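Local coordinates for AP endonuclease, family protein 2 (PDB 5TNV) that binds a magnesium ion within a xylose isomerase-like TIM barrel and may act as an endonuclease, at residues G134-N139 against T294-C299; I154-V159 against M194-Y199; D170-R175 against V207-D212; N226-H231 against S238-K243. All blocks are in the same frame, centred on the assembly; numbering follows the deposited sequence. Where two conformers were deposited one is given.

Contact 1: residues G134-N139 against T294-C299; sequences GATIVN and TGPFCC
P296 supplies one whole side of this contact: its ring atoms CG and CD meet T136 and I137, two consecutive residues whose CB atoms both face it. The apolar share belongs to I137. Its CG1 lies 3.9 Å from P296 CG and no farther from P296 CD, so the methylene straddles that ring bond. The first torsion explains the choice of branch, for CG1 stands beside the backbone N (chi1 -68°), which leaves CG2 beside the carbonyl carbon.

The second kind of contact sets a polar atom against hydrocarbon. T136 OG1 rests 3.8 Å from P296 CG, and this is packing, not bonding.

Backbone hydrogen bonding runs elsewhere. The CA atoms of T136 and P296 are 8.0 Å apart, and 134-139 bonds instead to its sheet neighbours, through S101 and I103 on one strand and Q189 and S191 on another. Farther along, N139 ND2 is bonded to E193 OE1, a second-shell link to a magnesium ligand, while N139 OD1 is bonded to N221.

Just before these residues, G134 ends helix 116-133 in a Schellman motif and the chain turns into strand 137-141. Strands 137-141 and 297-299 are not neighbours in the sheet, so P296 reaches T136 and I137 across the interior, near the N-terminal ends of the strands: packing of the kind that fills the bottom of a TIM barrel, away from the metal.

Contact 2: residues I154-V159 against M194-Y199; sequences IWFWLV and MYEDTY
The hydroxyl of Y195 meets F156 obliquely, with Y195 OH 3.4 Å from F156 CE1; the two side chains approach from opposite directions. Y195 holds CG anti to the backbone N (chi1 -177°), which brings its hydroxyl end nearer the phenylalanine. E196 adds a looser touch, its OE2 standing 4.1 Å from W157 CB. The E196 carboxylate and the F156 ring lie almost parallel, 10° between their planes, although the two side chains run at about a right angle.

The next shell holds these groups in place. W157 CE3 sits 3.7 Å above the F156 ring, over its centre, and E196 OE1 lies in the same central way over a face of Y195. R107 serves both aromatic partners, bonding Y195 OH through NH1 and making a cation-pi contact with F156. E196 OE2 is taken up by a salt bridge to R229 NH2. Behind Y195, a type II turn runs to T198, whose OG1 donates to Y195 O over 2.7 Å.

At the subunit boundary, I154 O is bonded to Y278 OH of a second subunit. Segment 194-199 follows strand 189-193, which ends in the magnesium ligand E193, and packs on helix 225-228; 154-159 leans W157 on strand 266-272.

Contact 3: residues D170-R175 against V207-D212; sequences DLAIER and VAFIKD
I173 projects from helix 169-185 into the groove between F209 and D212 of helix 203-213. Its CB is directed at the second helix, and the side chain divides there. CG1, set beside the backbone N, is the branch that does most of the touching: it lies 3.7 Å from F209 CE2 and equally close to F209 CZ, meeting the outer end of the ring at a slant. From CG1 the chain continues extended (chi2 169°), which carries CD1 beyond the phenyl group to D212, where it rests 4.0 Å from D212 CB.

F209 reaches back in the opposite sense. With CG anti to its backbone N (chi1 -169°), the ring leaves its own helix and slides alongside I173, and its tip comes to A172. There A172 CB lies near the ring plane, at the edge, 4.2 Å from F209 CZ. Y199, I200 and L192 pack on the same phenylalanine, so the ring links the two helices to the strand and loop between them. The axes of 170-175 and 207-212 come within 10.7 Å and cross at -56°, an arrangement of consecutive outer helices around a TIM barrel.

D212 divides its roles: its CB joins the apolar packing, while OD2 forms a salt bridge with R169. The chemistry therefore implies cohesion by dispersion and burial of hydrocarbon, with this charge pairing lying beside the apolar packing and outside the two segments' own contact.

Contact 4: residues N226-H231 against S238-K243; sequences NLVRLH and SEMYAK
L227 and V228 meet M240 where two short helices of the TIM barrel come together: helix 225-228, just after the magnesium ligand D223, faces helix 237-244. N226 opens the first segment by tying it to its surroundings: its ND2 is bonded to M194 O and its OD1 to K254 NZ.

L227 comes next, directed at the second helix, and its CD1 lies 4.3 Å from M240 SD. V228 takes the end of the same side chain, with V228 CG2 4.1 Å from M240 CE. The methionine, whose own CB is directed at the first segment, can serve both because its chain runs out extended as far as the sulfur and then bends (chi3 -74°), which turns the methyl group toward the valine. P203 packs on M240 as well, so helix 203-213 borders this buried apolar patch.

Farther along, N226 OD1 sits 3.0 Å above one face of the R229 guanidinium, offset toward the rim of that group. L230 follows, and its backbone N is bonded back to L227 O over 3.1 Å, which ties this end of the segment to a residue of the apolar patch. H231 closes the segment at the subunit boundary: its ND1 is bonded to D261 OD1 of a second subunit, and R229 O lies in the plane of its ring, at the edge.

In the fold
The four contacts lie at graded distances from the magnesium ion. Contact 1 lies deep in the barrel, with the I137 side chain about 11 Å from the magnesium. The side chain of Y195, in contact 2, is about 6 Å from the magnesium ion, and the side chain of L227, in contact 4, is about 10 Å from the magnesium ion. Contacts 2, 3 and 4 are nested within the chain closed by contact 1. Contacts 2 and 4 meet where L158 CD2 packs 3.4 Å from H231 NE2. Y199 CB rests 3.7 Å from F209 CE2, binding contact 2 to contact 3, while V207 CG2 touches K243 O and so connects contacts 3 and 4.

Contact 1: residues G134-N139 against T294-C299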
# COMPACT_ATOMS: atom_id res chain seq x y z
N GLY A 134 18.10 28.88 8.68
CA GLY A 134 19.03 27.95 8.07
C GLY A 134 18.48 27.27 6.81
O GLY A 134 19.06 26.28 6.33
N ALA A 135 17.37 27.75 6.29
CA ALA A 135 16.79 27.17 5.09
C ALA A 135 17.60 27.57 3.85
O ALA A 135 18.16 28.67 3.78
CB ALA A 135 15.35 27.59 4.91
N THR A 136 17.66 26.67 2.88
CA THR A 136 18.49 26.89 1.69
C THR A 136 17.70 27.03 0.40
O THR A 136 18.29 27.30 -0.64
CB THR A 136 19.56 25.78 1.51
OG1 THR A 136 18.87 24.54 1.32
CG2 THR A 136 20.45 25.68 2.75
N ILE A 137 16.36 26.88 0.46
CA ILE A 137 15.50 26.95 -0.70
C ILE A 137 14.24 27.71 -0.38
O ILE A 137 13.62 27.45 0.67
CB ILE A 137 15.11 25.52 -1.19
CG1 ILE A 137 16.29 24.74 -1.76
CG2 ILE A 137 13.89 25.57 -2.15
CD1 ILE A 137 16.76 25.29 -3.13
N VAL A 138 13.85 28.60 -1.29
CA VAL A 138 12.48 29.06 -1.38
C VAL A 138 11.94 28.51 -2.71
O VAL A 138 12.61 28.67 -3.76
CB VAL A 138 12.36 30.59 -1.30
CG1 VAL A 138 10.95 31.09 -1.64
CG2 VAL A 138 12.81 31.05 0.08
N ASN A 139 10.79 27.87 -2.68
CA ASN A 139 10.19 27.21 -3.82
C ASN A 139 8.91 27.95 -4.22
O ASN A 139 8.07 28.28 -3.39
CB ASN A 139 9.88 25.75 -3.44
CG ASN A 139 9.04 24.98 -4.40
OD1 ASN A 139 9.56 24.30 -5.29
ND2 ASN A 139 7.72 25.08 -4.26
N THR A 294 22.17 17.67 -5.01
CA THR A 294 22.55 17.95 -3.62
C THR A 294 21.53 18.72 -2.82
O THR A 294 21.78 19.01 -1.65
CB THR A 294 23.87 18.78 -3.58
OG1 THR A 294 23.66 20.04 -4.26
CG2 THR A 294 25.02 18.06 -4.25
N GLY A 295 20.36 19.03 -3.37
CA GLY A 295 19.39 19.84 -2.66
C GLY A 295 18.62 19.10 -1.61
O GLY A 295 18.59 17.87 -1.58
N PRO A 296 17.93 19.81 -0.72
CA PRO A 296 17.14 19.17 0.32
C PRO A 296 15.92 18.45 -0.32
O PRO A 296 15.50 18.75 -1.42
CB PRO A 296 16.73 20.32 1.23
CG PRO A 296 16.82 21.52 0.42
CD PRO A 296 17.84 21.30 -0.66
N PHE A 297 15.38 17.51 0.46
CA PHE A 297 14.12 16.85 0.13
C PHE A 297 12.96 17.45 0.87
O PHE A 297 13.14 17.96 2.01
CB PHE A 297 14.19 15.34 0.47
CG PHE A 297 15.17 14.54 -0.35
CD1 PHE A 297 14.80 13.95 -1.53
CD2 PHE A 297 16.47 14.35 0.09
CE1 PHE A 297 15.66 13.17 -2.29
CE2 PHE A 297 17.38 13.60 -0.63
CZ PHE A 297 16.97 13.01 -1.82
N CYS A 298 11.78 17.32 0.33
CA CYS A 298 10.56 17.70 1.02
C CYS A 298 9.49 16.62 0.75
O CYS A 298 9.14 16.37 -0.41
CB CYS A 298 10.08 19.07 0.54
SG CYS A 298 8.60 19.63 1.36
N CYS A 299 9.07 15.98 1.83
CA CYS A 299 8.02 14.97 1.75
C CYS A 299 6.66 15.69 1.79
O CYS A 299 6.31 16.31 2.80
CB CYS A 299 8.13 13.98 2.91
SG CYS A 299 9.63 13.02 2.89

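Contact 2: residues I154-V159 against M194-Y199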
# COMPACT_ATOMS: atom_id res chain seq x y z
N ILE A 154 -13.35 13.72 -6.69
CA ILE A 154 -12.69 12.82 -5.73
C ILE A 154 -11.23 13.21 -5.50
O ILE A 154 -10.72 13.11 -4.39
CB ILE A 154 -12.90 11.39 -6.22
CG1 ILE A 154 -14.38 10.99 -5.97
CG2 ILE A 154 -11.93 10.39 -5.56
CD1 ILE A 154 -14.81 9.72 -6.68
N TRP A 155 -10.57 13.68 -6.56
CA TRP A 155 -9.26 14.30 -6.47
C TRP A 155 -9.27 15.53 -7.38
O TRP A 155 -9.80 15.45 -8.50
CB TRP A 155 -8.14 13.41 -6.91
CG TRP A 155 -7.93 12.13 -6.19
CD1 TRP A 155 -8.06 10.87 -6.73
CD2 TRP A 155 -7.49 11.97 -4.85
NE1 TRP A 155 -7.74 9.95 -5.76
CE2 TRP A 155 -7.37 10.60 -4.60
CE3 TRP A 155 -7.17 12.87 -3.83
CZ2 TRP A 155 -6.94 10.11 -3.35
CZ3 TRP A 155 -6.76 12.40 -2.60
CH2 TRP A 155 -6.65 11.01 -2.39
N PHE A 156 -8.57 16.60 -6.97
CA PHE A 156 -8.62 17.82 -7.80
C PHE A 156 -8.07 17.58 -9.19
O PHE A 156 -8.46 18.28 -10.12
CB PHE A 156 -7.91 18.97 -7.09
CG PHE A 156 -6.41 18.82 -6.88
CD1 PHE A 156 -5.51 19.07 -7.90
CD2 PHE A 156 -5.91 18.44 -5.62
CE1 PHE A 156 -4.14 18.94 -7.69
CE2 PHE A 156 -4.55 18.32 -5.41
CZ PHE A 156 -3.68 18.57 -6.47
N TRP A 157 -7.10 16.68 -9.33
CA TRP A 157 -6.42 16.48 -10.60
C TRP A 157 -7.26 15.70 -11.60
O TRP A 157 -6.82 15.51 -12.76
CB TRP A 157 -5.06 15.80 -10.42
CG TRP A 157 -5.12 14.47 -9.74
CD1 TRP A 157 -5.48 13.26 -10.27
CD2 TRP A 157 -4.80 14.21 -8.36
NE1 TRP A 157 -5.42 12.27 -9.34
CE2 TRP A 157 -5.00 12.82 -8.13
CE3 TRP A 157 -4.41 15.02 -7.29
CZ2 TRP A 157 -4.77 12.24 -6.90
CZ3 TRP A 157 -4.18 14.44 -6.07
CH2 TRP A 157 -4.37 13.06 -5.89
N LEU A 158 -8.47 15.28 -11.23
CA LEU A 158 -9.32 14.56 -12.17
C LEU A 158 -9.93 15.45 -13.23
O LEU A 158 -10.41 14.91 -14.23
CB LEU A 158 -10.41 13.79 -11.41
CG LEU A 158 -9.92 12.72 -10.48
CD1 LEU A 158 -11.10 12.03 -9.78
CD2 LEU A 158 -9.05 11.66 -11.18
N VAL A 159 -9.92 16.76 -13.04
CA VAL A 159 -10.39 17.69 -14.07
C VAL A 159 -9.33 18.80 -14.16
O VAL A 159 -8.67 19.14 -13.18
CB VAL A 159 -11.79 18.24 -13.89
CG1 VAL A 159 -12.90 17.19 -13.77
CG2 VAL A 159 -11.80 19.14 -12.69
N MET A 194 7.58 21.86 -10.68
CA MET A 194 6.84 21.31 -11.82
C MET A 194 5.45 20.92 -11.40
O MET A 194 5.26 20.27 -10.37
CB MET A 194 7.60 20.12 -12.41
CG MET A 194 8.92 20.52 -13.04
SD MET A 194 9.86 19.18 -13.78
CE MET A 194 8.69 18.61 -15.03
N TYR A 195 4.47 21.28 -12.22
CA TYR A 195 3.04 21.10 -11.91
C TYR A 195 2.31 21.15 -13.25
O TYR A 195 2.64 21.97 -14.12
CB TYR A 195 2.56 22.13 -10.90
CG TYR A 195 1.11 21.99 -10.46
CD1 TYR A 195 0.08 22.44 -11.28
CD2 TYR A 195 0.77 21.40 -9.26
CE1 TYR A 195 -1.24 22.32 -10.93
CE2 TYR A 195 -0.56 21.30 -8.87
CZ TYR A 195 -1.54 21.74 -9.69
OH TYR A 195 -2.87 21.66 -9.28
N GLU A 196 1.30 20.33 -13.40
CA GLU A 196 0.53 20.20 -14.64
C GLU A 196 -0.12 21.50 -15.06
O GLU A 196 -0.61 22.32 -14.28
CB GLU A 196 -0.51 19.09 -14.45
CG GLU A 196 -1.47 19.25 -13.28
CD GLU A 196 -1.01 18.68 -11.96
OE1 GLU A 196 0.19 18.62 -11.68
OE2 GLU A 196 -1.89 18.27 -11.13
N ASP A 197 -0.17 21.66 -16.38
CA ASP A 197 -0.93 22.74 -17.02
C ASP A 197 -0.30 24.10 -16.78
O ASP A 197 -0.98 25.13 -16.93
CB ASP A 197 -2.41 22.71 -16.64
CG ASP A 197 -3.07 21.36 -16.83
OD1 ASP A 197 -2.78 20.68 -17.86
OD2 ASP A 197 -3.87 20.96 -15.94
N THR A 198 0.98 24.10 -16.45
CA THR A 198 1.76 25.33 -16.24
C THR A 198 2.90 25.43 -17.22
O THR A 198 3.20 24.49 -17.98
CB THR A 198 2.32 25.44 -14.80
OG1 THR A 198 3.43 24.55 -14.62
CG2 THR A 198 1.23 25.23 -13.75
N TYR A 199 3.63 26.55 -17.14
CA TYR A 199 4.82 26.74 -17.96
C TYR A 199 5.83 25.60 -17.82
O TYR A 199 6.65 25.40 -18.71
CB TYR A 199 5.57 28.06 -17.63
CG TYR A 199 4.66 29.29 -17.75
CD1 TYR A 199 4.00 29.60 -18.95
CD2 TYR A 199 4.45 30.12 -16.66
CE1 TYR A 199 3.19 30.70 -19.05
CE2 TYR A 199 3.62 31.20 -16.75
CZ TYR A 199 3.00 31.51 -17.94
OH TYR A 199 2.14 32.58 -17.96

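Contact 3: residues D170-R175 against V207-D212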
# COMPACT_ATOMS: atom_id res chain seq x y z
N ASP A 170 6.76 35.55 -20.45
CA ASP A 170 7.88 36.46 -20.33
C ASP A 170 7.89 37.16 -18.96
O ASP A 170 8.95 37.31 -18.34
CB ASP A 170 7.92 37.55 -21.42
CG ASP A 170 8.56 37.01 -22.68
OD1 ASP A 170 9.33 36.02 -22.69
OD2 ASP A 170 8.17 37.68 -23.67
N LEU A 171 6.71 37.54 -18.48
CA LEU A 171 6.62 38.16 -17.15
C LEU A 171 7.06 37.19 -16.05
O LEU A 171 7.75 37.52 -15.08
CB LEU A 171 5.20 38.67 -16.91
CG LEU A 171 5.02 39.44 -15.60
CD1 LEU A 171 5.91 40.65 -15.55
CD2 LEU A 171 3.56 39.80 -15.43
N ALA A 172 6.64 35.93 -16.19
CA ALA A 172 7.05 34.88 -15.28
C ALA A 172 8.56 34.74 -15.24
O ALA A 172 9.13 34.67 -14.16
CB ALA A 172 6.40 33.55 -15.63
N ILE A 173 9.20 34.71 -16.39
CA ILE A 173 10.66 34.58 -16.45
C ILE A 173 11.32 35.77 -15.77
O ILE A 173 12.28 35.64 -14.99
CB ILE A 173 11.15 34.37 -17.91
CG1 ILE A 173 10.70 32.96 -18.41
CG2 ILE A 173 12.62 34.60 -18.00
CD1 ILE A 173 10.90 32.78 -19.91
N GLU A 174 10.81 36.98 -16.05
CA GLU A 174 11.36 38.22 -15.46
C GLU A 174 11.27 38.15 -13.95
O GLU A 174 12.24 38.48 -13.26
CB GLU A 174 10.58 39.44 -15.98
CG GLU A 174 10.91 40.82 -15.47
CD GLU A 174 9.93 41.86 -16.02
OE1 GLU A 174 9.53 41.82 -17.21
OE2 GLU A 174 9.50 42.76 -15.27
N ARG A 175 10.11 37.74 -13.45
CA ARG A 175 9.92 37.70 -11.98
C ARG A 175 10.72 36.58 -11.32
O ARG A 175 11.25 36.74 -10.22
CB ARG A 175 8.44 37.66 -11.65
CG ARG A 175 7.78 38.99 -11.97
CD ARG A 175 6.28 38.98 -11.66
NE ARG A 175 5.74 40.31 -11.89
CZ ARG A 175 4.46 40.65 -11.83
NH1 ARG A 175 3.52 39.78 -11.50
NH2 ARG A 175 4.03 41.90 -12.09
N VAL A 207 12.58 21.99 -18.81
CA VAL A 207 13.96 22.21 -19.22
C VAL A 207 14.12 23.48 -20.04
O VAL A 207 15.04 24.30 -19.83
CB VAL A 207 14.52 20.96 -19.99
CG1 VAL A 207 15.91 21.23 -20.58
CG2 VAL A 207 14.61 19.73 -19.09
N ALA A 208 13.21 23.72 -20.97
CA ALA A 208 13.30 24.91 -21.80
C ALA A 208 13.12 26.17 -20.94
O ALA A 208 13.78 27.20 -21.18
CB ALA A 208 12.30 24.90 -22.92
N PHE A 209 12.25 26.07 -19.93
CA PHE A 209 11.99 27.22 -19.06
C PHE A 209 13.23 27.53 -18.23
O PHE A 209 13.65 28.70 -18.14
CB PHE A 209 10.78 26.97 -18.20
CG PHE A 209 10.26 28.19 -17.45
CD1 PHE A 209 10.72 28.58 -16.20
CD2 PHE A 209 9.24 28.96 -18.03
CE1 PHE A 209 10.21 29.69 -15.57
CE2 PHE A 209 8.71 30.07 -17.39
CZ PHE A 209 9.21 30.43 -16.16
N ILE A 210 13.84 26.52 -17.61
CA ILE A 210 15.00 26.79 -16.76
C ILE A 210 16.17 27.29 -17.62
O ILE A 210 16.93 28.17 -17.21
CB ILE A 210 15.36 25.59 -15.87
CG1 ILE A 210 16.28 26.02 -14.73
CG2 ILE A 210 15.96 24.46 -16.64
CD1 ILE A 210 15.62 26.93 -13.72
N LYS A 211 16.29 26.80 -18.85
CA LYS A 211 17.32 27.32 -19.75
C LYS A 211 17.05 28.77 -20.12
O LYS A 211 17.95 29.61 -20.14
CB LYS A 211 17.35 26.44 -21.04
CG LYS A 211 18.04 25.07 -20.76
CD LYS A 211 18.33 24.27 -22.01
CE LYS A 211 18.97 22.93 -21.66
NZ LYS A 211 20.46 22.90 -21.62
N ASP A 212 15.80 29.12 -20.39
CA ASP A 212 15.45 30.49 -20.71
C ASP A 212 15.68 31.42 -19.52
O ASP A 212 16.13 32.56 -19.72
CB ASP A 212 14.00 30.61 -21.19
CG ASP A 212 13.79 30.10 -22.58
OD1 ASP A 212 14.74 30.01 -23.39
OD2 ASP A 212 12.62 29.85 -22.94

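Contact 4: residues N226-H231 against S238-K243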
# COMPACT_ATOMS: atom_id res chain seq x y z
N ASN A 226 3.24 14.85 -9.31
CA ASN A 226 2.17 15.68 -9.82
C ASN A 226 1.69 15.20 -11.22
O ASN A 226 0.52 15.34 -11.54
CB ASN A 226 2.58 17.13 -9.92
CG ASN A 226 2.78 17.80 -8.59
OD1 ASN A 226 2.20 17.35 -7.57
ND2 ASN A 226 3.54 18.87 -8.56
N LEU A 227 2.61 14.71 -12.02
CA LEU A 227 2.33 14.21 -13.36
C LEU A 227 1.94 12.78 -13.39
O LEU A 227 1.02 12.37 -14.16
CB LEU A 227 3.52 14.47 -14.29
CG LEU A 227 4.00 15.93 -14.39
CD1 LEU A 227 5.07 16.05 -15.44
CD2 LEU A 227 2.85 16.90 -14.62
N VAL A 228 2.61 11.89 -12.62
CA VAL A 228 2.34 10.45 -12.64
C VAL A 228 0.91 10.15 -12.24
O VAL A 228 0.32 9.15 -12.71
CB VAL A 228 3.37 9.75 -11.73
CG1 VAL A 228 3.01 8.31 -11.42
CG2 VAL A 228 4.78 9.87 -12.31
N ARG A 229 0.29 10.97 -11.40
CA ARG A 229 -1.09 10.73 -10.94
C ARG A 229 -2.10 10.99 -12.03
O ARG A 229 -3.28 10.60 -11.86
CB ARG A 229 -1.38 11.62 -9.74
CG ARG A 229 -1.49 13.12 -10.06
CD ARG A 229 -1.28 13.95 -8.84
NE ARG A 229 -1.29 15.38 -9.13
CZ ARG A 229 -1.05 16.31 -8.21
NH1 ARG A 229 -0.90 15.98 -6.94
NH2 ARG A 229 -0.99 17.59 -8.59
N LEU A 230 -1.77 11.69 -13.12
CA LEU A 230 -2.76 12.22 -14.02
C LEU A 230 -3.31 11.14 -14.96
O LEU A 230 -2.61 10.24 -15.43
CB LEU A 230 -2.16 13.33 -14.87
CG LEU A 230 -1.64 14.53 -14.07
CD1 LEU A 230 -0.91 15.50 -15.00
CD2 LEU A 230 -2.76 15.21 -13.32
N HIS A 231 -4.60 11.28 -15.30
CA HIS A 231 -5.28 10.36 -16.20
C HIS A 231 -5.10 10.79 -17.64
O HIS A 231 -6.06 11.10 -18.36
CB HIS A 231 -6.76 10.24 -15.79
CG HIS A 231 -6.99 9.76 -14.41
ND1 HIS A 231 -8.17 9.09 -14.08
CD2 HIS A 231 -6.28 9.82 -13.26
CE1 HIS A 231 -8.16 8.78 -12.80
NE2 HIS A 231 -7.03 9.21 -12.29
N SER A 238 11.21 7.10 -15.26
CA SER A 238 12.65 6.98 -15.48
C SER A 238 13.15 7.99 -16.50
O SER A 238 14.18 8.63 -16.34
CB SER A 238 13.03 5.58 -15.95
OG SER A 238 12.58 5.18 -17.21
N GLU A 239 12.42 8.10 -17.58
CA GLU A 239 12.74 8.98 -18.68
C GLU A 239 12.56 10.44 -18.24
O GLU A 239 13.40 11.32 -18.49
CB GLU A 239 11.91 8.69 -19.91
CG GLU A 239 12.03 9.61 -21.08
CD GLU A 239 11.02 9.41 -22.16
OE1 GLU A 239 10.75 8.17 -22.45
OE2 GLU A 239 10.55 10.48 -22.67
N MET A 240 11.44 10.71 -17.57
CA MET A 240 11.17 12.11 -17.20
C MET A 240 12.19 12.60 -16.19
O MET A 240 12.70 13.72 -16.31
CB MET A 240 9.76 12.23 -16.59
CG MET A 240 8.60 11.86 -17.55
SD MET A 240 7.02 12.51 -17.01
CE MET A 240 6.61 11.46 -15.63
N TYR A 241 12.49 11.82 -15.16
CA TYR A 241 13.45 12.22 -14.15
C TYR A 241 14.85 12.39 -14.74
O TYR A 241 15.55 13.31 -14.38
CB TYR A 241 13.46 11.25 -12.98
CG TYR A 241 12.47 11.59 -11.87
CD1 TYR A 241 12.62 12.78 -11.15
CD2 TYR A 241 11.44 10.74 -11.51
CE1 TYR A 241 11.77 13.13 -10.14
CE2 TYR A 241 10.56 11.09 -10.49
CZ TYR A 241 10.75 12.28 -9.80
OH TYR A 241 9.92 12.70 -8.76
N ALA A 242 15.26 11.51 -15.67
CA ALA A 242 16.55 11.70 -16.28
C ALA A 242 16.69 13.05 -16.99
O ALA A 242 17.77 13.65 -17.01
CB ALA A 242 16.84 10.54 -17.29
N LYS A 243 15.62 13.55 -17.55
CA LYS A 243 15.68 14.82 -18.23
C LYS A 243 15.84 15.98 -17.25
O LYS A 243 16.53 16.93 -17.59
CB LYS A 243 14.40 15.02 -19.06
CG LYS A 243 14.31 14.31 -20.36
CD LYS A 243 13.02 14.70 -21.07
CE LYS A 243 13.11 13.95 -22.36
NZ LYS A 243 11.94 14.34 -23.17